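Local atomic coordinates of N-acetylgalactosaminyltransferase 7 (Homo sapiens, PDB entry 6IWR), a protein that belongs to a family of glycosyltransferases that join a GT-A-type domain to a ricin-type beta-trefoil lectin domain. Residues 72-77 with 139-144; 172-177 with 249-254; 410-415 with 439-444. One frame throughout, in Å; residues are numbered along the deposited sequence.

Interactions 1 and 2 are neighbours on the same side of the chain's centre, their own centres 11 Å apart, and meet directly where Phe75 packs on Asn249 and Tyr142 on Ala252. Both bear on helix 251-260: interaction 2 holds the segment leading into it against the loop after helix 160-173, in a buried part of the GT-A fold, and interaction 1 adds a partly buried outer layer. Interaction 3, centred about 37 Å from interaction 2 and about 41 Å from interaction 1, joins two other helices, 400-412 and 436-444. The chemistry follows place: paired amide-to-backbone bonds in the loop layer, one indole bond amid buried packing, and a salt bridge at a partly buried helix junction.

Interaction 1: 72-77 with 139-144; sequences LGNFEP and YWHYDE
The loop that follows strand 66-67 packs over strand 140-141, and the Asn74 amide joins the two through a pair of hydrogen bonds to the backbone N and O of Tyr142. The side-chain amide of Asn74 copies a backbone partner: Tyr142 N donates to Asn74 OD1 at 2.9 Å, with an N-H...O angle of 159°, and Asn74 ND2 donates to Tyr142 O at 2.7 Å. The first bond arrives on a lone pair of OD1, in the carbonyl plane. The second is close to straight and lies in the plane of the Asn74 amide, so the two together fix how that group is rotated. Asn74 can reach both atoms with CG lying between its own N and carbonyl carbon (chi1 46°), on a backbone that enters through a cis peptide bond from Gly73.

Next to the amide pair, the His141 imidazole lies under the Gly73 carbonyl: the bond from NE2 to the backbone oxygen of Ile71 fixes the ring, and Gly73 O packs over one face, nearer the rim, 3.4 Å from His141 CE1. Strand 140-141 pairs antiparallel with strand 66-67, and residues 72-77 belong to the loop that leaves that strand and folds back over its partner, a layer added to the outside of the GT-A domain.

Beyond the paired bonds, Phe75 presents CE1 to Tyr142 CB at 4.0 Å, while Tyr142 O lies at the edge of the phenyl ring, near its plane. The same carbonyl thus serves the Asn74 amide and borders the aromatic ring. Both aromatic side chains also rest on Ala252 of helix 251-260. Glu144, bent at chi2, brings OE2 to 3.6 Å from Asn74 ND2, its carboxylate turned 82° from the amide.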
loop_
_atom_site.group_PDB
_atom_site.type_symbol
_atom_site.label_atom_id
_atom_site.label_comp_id
_atom_site.label_asym_id
_atom_site.label_seq_id
_atom_site.Cartn_x
_atom_site.Cartn_y
_atom_site.Cartn_z
ATOM N N LEU A 72 9.486 -21.130 43.764
ATOM C CA LEU A 72 8.469 -20.322 43.123
ATOM C C LEU A 72 8.034 -19.199 44.019
ATOM O O LEU A 72 8.439 -19.139 45.158
ATOM C CB LEU A 72 7.249 -21.167 42.815
ATOM C CG LEU A 72 6.974 -21.730 41.431
ATOM C CD1 LEU A 72 5.578 -21.330 41.033
ATOM C CD2 LEU A 72 7.977 -21.261 40.404
ATOM N N GLY A 73 7.220 -18.299 43.477
ATOM C CA GLY A 73 6.522 -17.290 44.251
ATOM C C GLY A 73 7.468 -16.156 44.336
ATOM O O GLY A 73 8.475 -16.229 43.683
ATOM N N ASN A 74 7.183 -15.132 45.124
ATOM C CA ASN A 74 5.961 -15.018 45.891
ATOM C C ASN A 74 4.806 -14.362 45.180
ATOM O O ASN A 74 3.707 -14.395 45.664
ATOM C CB ASN A 74 6.225 -14.257 47.182
ATOM C CG ASN A 74 7.050 -13.022 46.967
ATOM O OD1 ASN A 74 7.870 -12.968 46.074
ATOM N ND2 ASN A 74 6.840 -12.031 47.791
ATOM N N PHE A 75 5.048 -13.745 44.040
ATOM C CA PHE A 75 3.932 -13.230 43.254
ATOM C C PHE A 75 3.606 -14.123 42.068
ATOM O O PHE A 75 2.878 -13.709 41.170
ATOM C CB PHE A 75 4.212 -11.806 42.792
ATOM C CG PHE A 75 4.062 -10.790 43.880
ATOM C CD1 PHE A 75 5.064 -10.615 44.815
ATOM C CD2 PHE A 75 2.907 -10.033 43.984
ATOM C CE1 PHE A 75 4.935 -9.677 45.826
ATOM C CE2 PHE A 75 2.759 -9.105 44.993
ATOM C CZ PHE A 75 3.776 -8.923 45.919
ATOM N N GLU A 76 4.129 -15.323 42.052
ATOM C CA GLU A 76 3.750 -16.266 41.032
ATOM C C GLU A 76 2.431 -16.909 41.414
ATOM O O GLU A 76 2.318 -17.460 42.509
ATOM C CB GLU A 76 4.800 -17.339 40.872
ATOM C CG GLU A 76 4.746 -17.901 39.491
ATOM C CD GLU A 76 5.161 -16.873 38.491
ATOM O OE1 GLU A 76 4.813 -17.026 37.299
ATOM O OE2 GLU A 76 5.831 -15.897 38.918
ATOM N N PRO A 77 1.422 -16.874 40.560
ATOM C CA PRO A 77 0.194 -17.608 40.884
ATOM C C PRO A 77 0.514 -19.050 41.259
ATOM O O PRO A 77 1.357 -19.705 40.642
ATOM C CB PRO A 77 -0.629 -17.511 39.596
ATOM C CG PRO A 77 -0.137 -16.258 38.941
ATOM C CD PRO A 77 1.337 -16.191 39.256
ATOM N N TYR A 139 11.081 -16.965 39.497
ATOM C CA TYR A 139 11.799 -17.293 40.720
ATOM C C TYR A 139 12.316 -16.058 41.429
ATOM O O TYR A 139 13.213 -16.163 42.268
ATOM C CB TYR A 139 12.931 -18.284 40.436
ATOM C CG TYR A 139 12.394 -19.591 39.918
ATOM C CD1 TYR A 139 11.635 -20.443 40.730
ATOM C CD2 TYR A 139 12.595 -19.954 38.603
ATOM C CE1 TYR A 139 11.108 -21.638 40.232
ATOM C CE2 TYR A 139 12.091 -21.128 38.104
ATOM C CZ TYR A 139 11.348 -21.965 38.908
ATOM O OH TYR A 139 10.868 -23.121 38.349
ATOM N N TRP A 140 11.745 -14.892 41.125
ATOM C CA TRP A 140 12.070 -13.654 41.822
ATOM C C TRP A 140 11.188 -13.503 43.058
ATOM O O TRP A 140 9.980 -13.747 43.003
ATOM C CB TRP A 140 11.886 -12.449 40.898
ATOM C CG TRP A 140 12.960 -12.301 39.869
ATOM C CD1 TRP A 140 12.882 -12.639 38.550
ATOM C CD2 TRP A 140 14.275 -11.772 40.072
ATOM N NE1 TRP A 140 14.068 -12.359 37.923
ATOM C CE2 TRP A 140 14.939 -11.824 38.834
ATOM C CE3 TRP A 140 14.951 -11.250 41.181
ATOM C CZ2 TRP A 140 16.242 -11.373 38.666
ATOM C CZ3 TRP A 140 16.257 -10.803 41.017
ATOM C CH2 TRP A 140 16.887 -10.864 39.766
ATOM N N HIS A 141 11.784 -13.079 44.165
ATOM C CA HIS A 141 11.052 -12.874 45.404
ATOM C C HIS A 141 11.054 -11.395 45.777
ATOM O O HIS A 141 12.116 -10.809 46.018
ATOM C CB HIS A 141 11.639 -13.752 46.505
ATOM C CG HIS A 141 11.313 -15.198 46.319
ATOM N ND1 HIS A 141 10.226 -15.798 46.916
ATOM C CD2 HIS A 141 11.875 -16.143 45.529
ATOM C CE1 HIS A 141 10.161 -17.062 46.537
ATOM N NE2 HIS A 141 11.147 -17.295 45.692
ATOM N N TYR A 142 9.859 -10.805 45.828
ATOM C CA TYR A 142 9.657 -9.370 45.951
ATOM C C TYR A 142 9.069 -9.020 47.314
ATOM O O TYR A 142 8.217 -9.740 47.846
ATOM C CB TYR A 142 8.713 -8.828 44.857
ATOM C CG TYR A 142 9.095 -9.120 43.419
ATOM C CD1 TYR A 142 8.738 -10.318 42.800
ATOM C CD2 TYR A 142 9.789 -8.175 42.659
ATOM C CE1 TYR A 142 9.084 -10.571 41.469
ATOM C CE2 TYR A 142 10.133 -8.416 41.322
ATOM C CZ TYR A 142 9.779 -9.612 40.741
ATOM O OH TYR A 142 10.124 -9.844 39.424
ATOM N N ASP A 143 9.469 -7.868 47.827
ATOM C CA ASP A 143 9.228 -7.473 49.203
ATOM C C ASP A 143 7.790 -7.287 49.669
ATOM O O ASP A 143 7.569 -7.353 50.855
ATOM C CB ASP A 143 10.058 -6.253 49.579
ATOM C CG ASP A 143 11.210 -6.588 50.484
ATOM O OD1 ASP A 143 11.410 -7.765 50.787
ATOM O OD2 ASP A 143 11.921 -5.663 50.886
ATOM N N GLU A 144 6.842 -6.989 48.792
ATOM C CA GLU A 144 5.418 -6.813 49.180
ATOM C C GLU A 144 5.131 -5.422 49.652
ATOM O O GLU A 144 4.016 -5.051 49.878
ATOM C CB GLU A 144 4.967 -7.762 50.291
ATOM C CG GLU A 144 4.964 -9.223 49.944
ATOM C CD GLU A 144 5.704 -10.065 50.945
ATOM O OE1 GLU A 144 6.547 -9.543 51.668
ATOM O OE2 GLU A 144 5.445 -11.272 51.002
#

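Interaction 2: 172-177 with 249-254; sequences KRTPRK and NWYAPL
The indole of Trp250 points its N-H edge at the hydroxyl of Thr174, tying the entry to helix 251-260 to the loop that follows helix 160-173. In the GT-A fold the latter helix is the crossover of a beta-alpha-beta unit between the parallel strands 149-155 and 179-186. Trp250 NE1 donates to Thr174 OG1 at 2.8 Å, with OG1 close to the indole plane but the N-H...O angle bent to 133°. OG1 has a second hydrogen-bond partner in the carbonyl oxygen of Val170, in the preceding turn.

The methyl branch of Thr174 turns to Tyr251 instead. With CG2 anti to the backbone N, it reaches Tyr251 CD1 at 3.9 Å, and the two side chains cross at about a right angle. Pro175 continues this apolar strip, its CD 4.1 Å from Tyr251 CB. The phenol itself runs on to Leu147 and Ser149, to which its hydroxyl is hydrogen-bonded. A water also bridges the two backbones, accepting from Asn249 N at 2.7 Å and donating weakly to Arg173 O at 3.3 Å.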
loop_
_atom_site.group_PDB
_atom_site.type_symbol
_atom_site.label_atom_id
_atom_site.label_comp_id
_atom_site.label_asym_id
_atom_site.label_seq_id
_atom_site.Cartn_x
_atom_site.Cartn_y
_atom_site.Cartn_z
ATOM N N LYS A 172 -7.908 -9.017 36.640
ATOM C CA LYS A 172 -7.667 -10.438 36.884
ATOM C C LYS A 172 -6.269 -10.707 37.432
ATOM O O LYS A 172 -6.101 -11.556 38.306
ATOM C CB LYS A 172 -7.895 -11.258 35.622
ATOM C CG LYS A 172 -8.047 -12.728 35.925
ATOM C CD LYS A 172 -8.543 -13.514 34.721
ATOM C CE LYS A 172 -8.700 -14.980 35.028
ATOM N NZ LYS A 172 -8.886 -15.767 33.781
ATOM N N ARG A 173 -5.248 -10.034 36.926
ATOM C CA ARG A 173 -3.887 -10.462 37.216
ATOM C C ARG A 173 -3.148 -9.498 38.131
ATOM O O ARG A 173 -1.923 -9.602 38.285
ATOM C CB ARG A 173 -3.125 -10.667 35.916
ATOM C CG ARG A 173 -3.918 -11.499 34.946
ATOM C CD ARG A 173 -3.099 -11.887 33.769
ATOM N NE ARG A 173 -3.788 -12.936 33.029
ATOM C CZ ARG A 173 -4.531 -12.744 31.943
ATOM N NH1 ARG A 173 -5.120 -13.780 31.365
ATOM N NH2 ARG A 173 -4.679 -11.530 31.433
ATOM N N THR A 174 -3.862 -8.585 38.764
ATOM C CA THR A 174 -3.193 -7.624 39.597
ATOM C C THR A 174 -3.641 -7.802 41.029
ATOM O O THR A 174 -4.847 -7.778 41.306
ATOM C CB THR A 174 -3.491 -6.200 39.114
ATOM O OG1 THR A 174 -3.074 -6.093 37.756
ATOM C CG2 THR A 174 -2.701 -5.208 39.880
ATOM N N PRO A 175 -2.701 -7.983 41.952
ATOM C CA PRO A 175 -3.055 -8.062 43.376
ATOM C C PRO A 175 -3.960 -6.905 43.784
ATOM O O PRO A 175 -3.629 -5.735 43.587
ATOM C CB PRO A 175 -1.701 -7.985 44.084
ATOM C CG PRO A 175 -0.688 -8.241 43.025
ATOM C CD PRO A 175 -1.262 -7.782 41.736
ATOM N N ARG A 176 -5.103 -7.245 44.382
ATOM C CA ARG A 176 -6.103 -6.241 44.725
ATOM C C ARG A 176 -5.503 -5.087 45.517
ATOM O O ARG A 176 -5.826 -3.919 45.263
ATOM C CB ARG A 176 -7.232 -6.897 45.515
ATOM C CG ARG A 176 -7.763 -8.165 44.855
ATOM C CD ARG A 176 -8.990 -8.708 45.576
ATOM N NE ARG A 176 -8.634 -9.405 46.807
ATOM C CZ ARG A 176 -8.587 -10.728 46.915
ATOM N NH1 ARG A 176 -8.887 -11.468 45.857
ATOM N NH2 ARG A 176 -8.256 -11.307 48.068
ATOM N N LYS A 177 -4.621 -5.388 46.473
ATOM C CA LYS A 177 -4.196 -4.368 47.426
ATOM C C LYS A 177 -3.306 -3.296 46.793
ATOM O O LYS A 177 -3.170 -2.204 47.357
ATOM C CB LYS A 177 -3.491 -5.024 48.607
ATOM C CG LYS A 177 -2.227 -5.775 48.232
ATOM C CD LYS A 177 -1.473 -6.223 49.473
ATOM C CE LYS A 177 -2.001 -7.544 49.995
ATOM N NZ LYS A 177 -1.151 -8.628 49.446
ATOM N N ASN A 249 1.711 -11.910 36.809
ATOM C CA ASN A 249 2.718 -11.266 37.643
ATOM C C ASN A 249 3.454 -10.176 36.873
ATOM O O ASN A 249 4.688 -10.158 36.805
ATOM C CB ASN A 249 3.702 -12.278 38.218
ATOM C CG ASN A 249 4.599 -11.661 39.245
ATOM O OD1 ASN A 249 4.240 -10.654 39.849
ATOM N ND2 ASN A 249 5.768 -12.243 39.451
ATOM N N TRP A 250 2.675 -9.248 36.291
ATOM C CA TRP A 250 3.248 -8.086 35.618
ATOM C C TRP A 250 3.538 -6.962 36.578
ATOM O O TRP A 250 4.350 -6.085 36.257
ATOM C CB TRP A 250 2.317 -7.528 34.536
ATOM C CG TRP A 250 1.051 -6.935 35.092
ATOM C CD1 TRP A 250 0.018 -7.623 35.667
ATOM C CD2 TRP A 250 0.670 -5.541 35.126
ATOM N NE1 TRP A 250 -0.985 -6.751 36.038
ATOM C CE2 TRP A 250 -0.611 -5.473 35.732
ATOM C CE3 TRP A 250 1.277 -4.348 34.688
ATOM C CZ2 TRP A 250 -1.294 -4.265 35.926
ATOM C CZ3 TRP A 250 0.591 -3.137 34.887
ATOM C CH2 TRP A 250 -0.681 -3.113 35.503
ATOM N N TYR A 251 2.904 -6.978 37.745
ATOM C CA TYR A 251 2.860 -5.802 38.594
ATOM C C TYR A 251 4.122 -5.658 39.439
ATOM O O TYR A 251 4.722 -4.577 39.494
ATOM C CB TYR A 251 1.616 -5.850 39.475
ATOM C CG TYR A 251 1.439 -4.578 40.249
ATOM C CD1 TYR A 251 0.750 -3.510 39.698
ATOM C CD2 TYR A 251 2.008 -4.418 41.528
ATOM C CE1 TYR A 251 0.607 -2.315 40.395
ATOM C CE2 TYR A 251 1.873 -3.229 42.230
ATOM C CZ TYR A 251 1.172 -2.180 41.651
ATOM O OH TYR A 251 1.016 -0.993 42.320
ATOM N N ALA A 252 4.531 -6.715 40.126
ATOM C CA ALA A 252 5.670 -6.594 41.040
ATOM C C ALA A 252 6.959 -6.251 40.302
ATOM O O ALA A 252 7.624 -5.270 40.669
ATOM C CB ALA A 252 5.805 -7.882 41.863
ATOM N N PRO A 253 7.367 -6.990 39.284
ATOM C CA PRO A 253 8.531 -6.567 38.480
ATOM C C PRO A 253 8.463 -5.110 38.027
ATOM O O PRO A 253 9.482 -4.408 38.054
ATOM C CB PRO A 253 8.499 -7.528 37.278
ATOM C CG PRO A 253 7.352 -8.497 37.533
ATOM C CD PRO A 253 6.497 -7.962 38.605
ATOM N N LEU A 254 7.280 -4.633 37.618
ATOM C CA LEU A 254 7.183 -3.289 37.056
ATOM C C LEU A 254 7.277 -2.209 38.131
ATOM O O LEU A 254 7.888 -1.155 37.914
ATOM C CB LEU A 254 5.876 -3.143 36.280
ATOM C CG LEU A 254 5.670 -1.855 35.482
ATOM C CD1 LEU A 254 6.381 -1.924 34.167
ATOM C CD2 LEU A 254 4.222 -1.634 35.252
HETATM O O HOH W 1 -0.494 -12.623 38.113
#

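Interaction 3: 410-415 with 439-444; sequences EVWWDE and KKFRED
Arg442 lays its aliphatic chain along the indole of Trp412, with CD 3.5 Å from Trp412 CZ3 and CG close to the same carbon. The two side chains run past each other in opposite directions, and the guanidinium plane is turned only 12° from the indole. CG stands anti to the backbone N (chi1 -175°), and the chain stays extended as far as NE, which carries the charged end beyond the ring to the polypeptide leaving helix 400-412.

There the guanidinium meets Asp414, the residue that breaks from helical geometry with positive phi, in an end-on salt bridge. Arg442 NH2 donates to Asp414 OD2 at 2.9 Å, on the syn lone pair and within the guanidinium plane, at 162°. Arg442 NH1 reaches Asp414 OD1 at 2.8 Å, tilted from both planes. NH1 also donates to Val411 O at 2.6 Å, so one nitrogen joins a helix carbonyl to the carboxylate that follows it. Lys439, one turn before Arg442, curls at chi3 and chi4 to bring its NZ to Glu410 O at 3.1 Å.

Helices 400-412 and 436-444 are thereby joined beside the disulfide Cys366-Cys447: Trp412 touches Cys366, and Arg442 touches Cys447. Trp412 also meets Phe441 edge to edge, CH2 to CE2 at 4.4 Å, while Val411 CG2 sits over one face of the indole, toward its rim. Asp414 OD2 has a further donor in Phe450 N.

Two cationic side chains from one helix thus take carbonyl oxygens of the last turn of the other, where the helix dipole would favour positive charge. With its carboxylate gripped by two guanidinium nitrogens and a backbone N-H, Asp414 is probably kept ionised, and Arg442 in turn is held in the orientation that keeps it alongside Trp412.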
loop_
_atom_site.group_PDB
_atom_site.type_symbol
_atom_site.label_atom_id
_atom_site.label_comp_id
_atom_site.label_asym_id
_atom_site.label_seq_id
_atom_site.Cartn_x
_atom_site.Cartn_y
_atom_site.Cartn_z
ATOM N N GLU A 410 14.553 20.950 20.025
ATOM C CA GLU A 410 15.071 22.268 20.362
ATOM C C GLU A 410 15.351 22.406 21.861
ATOM O O GLU A 410 16.241 23.177 22.264
ATOM C CB GLU A 410 14.089 23.346 19.895
ATOM C CG GLU A 410 14.246 23.832 18.428
ATOM C CD GLU A 410 15.661 24.263 18.076
ATOM O OE1 GLU A 410 16.064 24.092 16.895
ATOM O OE2 GLU A 410 16.370 24.756 18.984
ATOM N N VAL A 411 14.624 21.679 22.713
ATOM C CA VAL A 411 14.870 21.842 24.144
ATOM C C VAL A 411 15.894 20.826 24.662
ATOM O O VAL A 411 16.609 21.119 25.621
ATOM C CB VAL A 411 13.544 21.801 24.947
ATOM C CG1 VAL A 411 12.622 20.797 24.382
ATOM C CG2 VAL A 411 13.806 21.457 26.416
ATOM N N TRP A 412 16.036 19.665 24.018
ATOM C CA TRP A 412 16.798 18.563 24.604
ATOM C C TRP A 412 18.037 18.139 23.830
ATOM O O TRP A 412 18.985 17.666 24.455
ATOM C CB TRP A 412 15.898 17.328 24.803
ATOM C CG TRP A 412 14.850 17.552 25.838
ATOM C CD1 TRP A 412 13.493 17.676 25.641
ATOM C CD2 TRP A 412 15.068 17.752 27.239
ATOM N NE1 TRP A 412 12.857 17.931 26.855
ATOM C CE2 TRP A 412 13.806 17.979 27.842
ATOM C CE3 TRP A 412 16.212 17.784 28.044
ATOM C CZ2 TRP A 412 13.668 18.224 29.202
ATOM C CZ3 TRP A 412 16.065 18.026 29.405
ATOM C CH2 TRP A 412 14.808 18.241 29.967
ATOM N N TRP A 413 18.072 18.284 22.504
ATOM C CA TRP A 413 19.144 17.674 21.718
ATOM C C TRP A 413 20.397 18.529 21.591
ATOM O O TRP A 413 21.379 18.060 21.003
ATOM C CB TRP A 413 18.673 17.336 20.304
ATOM C CG TRP A 413 17.883 16.084 20.167
ATOM C CD1 TRP A 413 17.106 15.482 21.126
ATOM C CD2 TRP A 413 17.775 15.264 18.989
ATOM N NE1 TRP A 413 16.520 14.340 20.617
ATOM C CE2 TRP A 413 16.906 14.186 19.308
ATOM C CE3 TRP A 413 18.325 15.337 17.701
ATOM C CZ2 TRP A 413 16.584 13.186 18.386
ATOM C CZ3 TRP A 413 18.002 14.348 16.788
ATOM C CH2 TRP A 413 17.135 13.285 17.133
ATOM N N ASP A 414 20.392 19.759 22.092
ATOM C CA ASP A 414 21.553 20.628 21.965
ATOM C C ASP A 414 22.154 20.597 20.565
ATOM O O ASP A 414 21.450 20.803 19.569
ATOM C CB ASP A 414 22.641 20.254 22.963
ATOM C CG ASP A 414 22.123 20.151 24.374
ATOM O OD1 ASP A 414 21.119 20.824 24.681
ATOM O OD2 ASP A 414 22.709 19.375 25.166
ATOM N N GLU A 415 23.464 20.339 20.491
ATOM C CA GLU A 415 24.193 20.428 19.236
ATOM C C GLU A 415 23.642 19.381 18.288
ATOM O O GLU A 415 23.788 19.489 17.065
ATOM C CB GLU A 415 25.705 20.247 19.438
ATOM C CG GLU A 415 26.138 19.154 20.413
ATOM C CD GLU A 415 26.740 19.725 21.692
ATOM O OE1 GLU A 415 27.699 19.119 22.242
ATOM O OE2 GLU A 415 26.257 20.793 22.130
ATOM N N LYS A 439 12.664 25.275 28.354
ATOM C CA LYS A 439 14.092 25.550 28.476
ATOM C C LYS A 439 14.464 26.018 29.884
ATOM O O LYS A 439 15.515 25.627 30.404
ATOM C CB LYS A 439 14.516 26.570 27.427
ATOM C CG LYS A 439 15.267 25.950 26.250
ATOM C CD LYS A 439 15.110 26.763 24.965
ATOM C CE LYS A 439 16.392 26.688 24.161
ATOM N NZ LYS A 439 17.093 25.359 24.304
ATOM N N LYS A 440 13.612 26.824 30.530
ATOM C CA LYS A 440 13.893 27.209 31.910
ATOM C C LYS A 440 13.848 26.003 32.852
ATOM O O LYS A 440 14.647 25.914 33.800
ATOM C CB LYS A 440 12.917 28.285 32.365
ATOM C CG LYS A 440 13.182 28.781 33.760
ATOM C CD LYS A 440 12.428 30.074 34.030
ATOM C CE LYS A 440 11.998 30.196 35.487
ATOM N NZ LYS A 440 13.110 29.963 36.412
ATOM N N PHE A 441 12.919 25.070 32.619
ATOM C CA PHE A 441 12.881 23.850 33.423
ATOM C C PHE A 441 14.229 23.139 33.410
ATOM O O PHE A 441 14.788 22.805 34.465
ATOM C CB PHE A 441 11.788 22.914 32.912
ATOM C CG PHE A 441 11.808 21.567 33.556
ATOM C CD1 PHE A 441 11.092 21.332 34.728
ATOM C CD2 PHE A 441 12.551 20.527 33.001
ATOM C CE1 PHE A 441 11.118 20.087 35.334
ATOM C CE2 PHE A 441 12.568 19.274 33.589
ATOM C CZ PHE A 441 11.853 19.055 34.765
ATOM N N ARG A 442 14.768 22.905 32.211
ATOM C CA ARG A 442 16.026 22.183 32.086
ATOM C C ARG A 442 17.161 22.916 32.787
ATOM O O ARG A 442 17.994 22.290 33.455
ATOM C CB ARG A 442 16.347 21.978 30.615
ATOM C CG ARG A 442 17.550 21.148 30.410
ATOM C CD ARG A 442 17.835 20.986 28.942
ATOM N NE ARG A 442 19.217 20.570 28.737
ATOM C CZ ARG A 442 19.747 20.332 27.546
ATOM N NH1 ARG A 442 19.011 20.463 26.451
ATOM N NH2 ARG A 442 21.014 19.953 27.454
ATOM N N GLU A 443 17.211 24.243 32.657
ATOM C CA GLU A 443 18.252 25.001 33.339
ATOM C C GLU A 443 18.054 25.009 34.850
ATOM O O GLU A 443 19.014 24.842 35.600
ATOM C CB GLU A 443 18.308 26.423 32.797
ATOM C CG GLU A 443 19.358 26.589 31.707
ATOM C CD GLU A 443 19.241 27.903 30.950
ATOM O OE1 GLU A 443 18.114 28.457 30.865
ATOM O OE2 GLU A 443 20.287 28.376 30.439
ATOM N N ASP A 444 16.828 25.206 35.324
ATOM C CA ASP A 444 16.628 25.301 36.767
ATOM C C ASP A 444 17.018 24.006 37.466
ATOM O O ASP A 444 17.601 24.039 38.554
ATOM C CB ASP A 444 15.179 25.670 37.084
ATOM C CG ASP A 444 14.875 27.140 36.814
ATOM O OD1 ASP A 444 15.832 27.914 36.598
ATOM O OD2 ASP A 444 13.679 27.507 36.784
#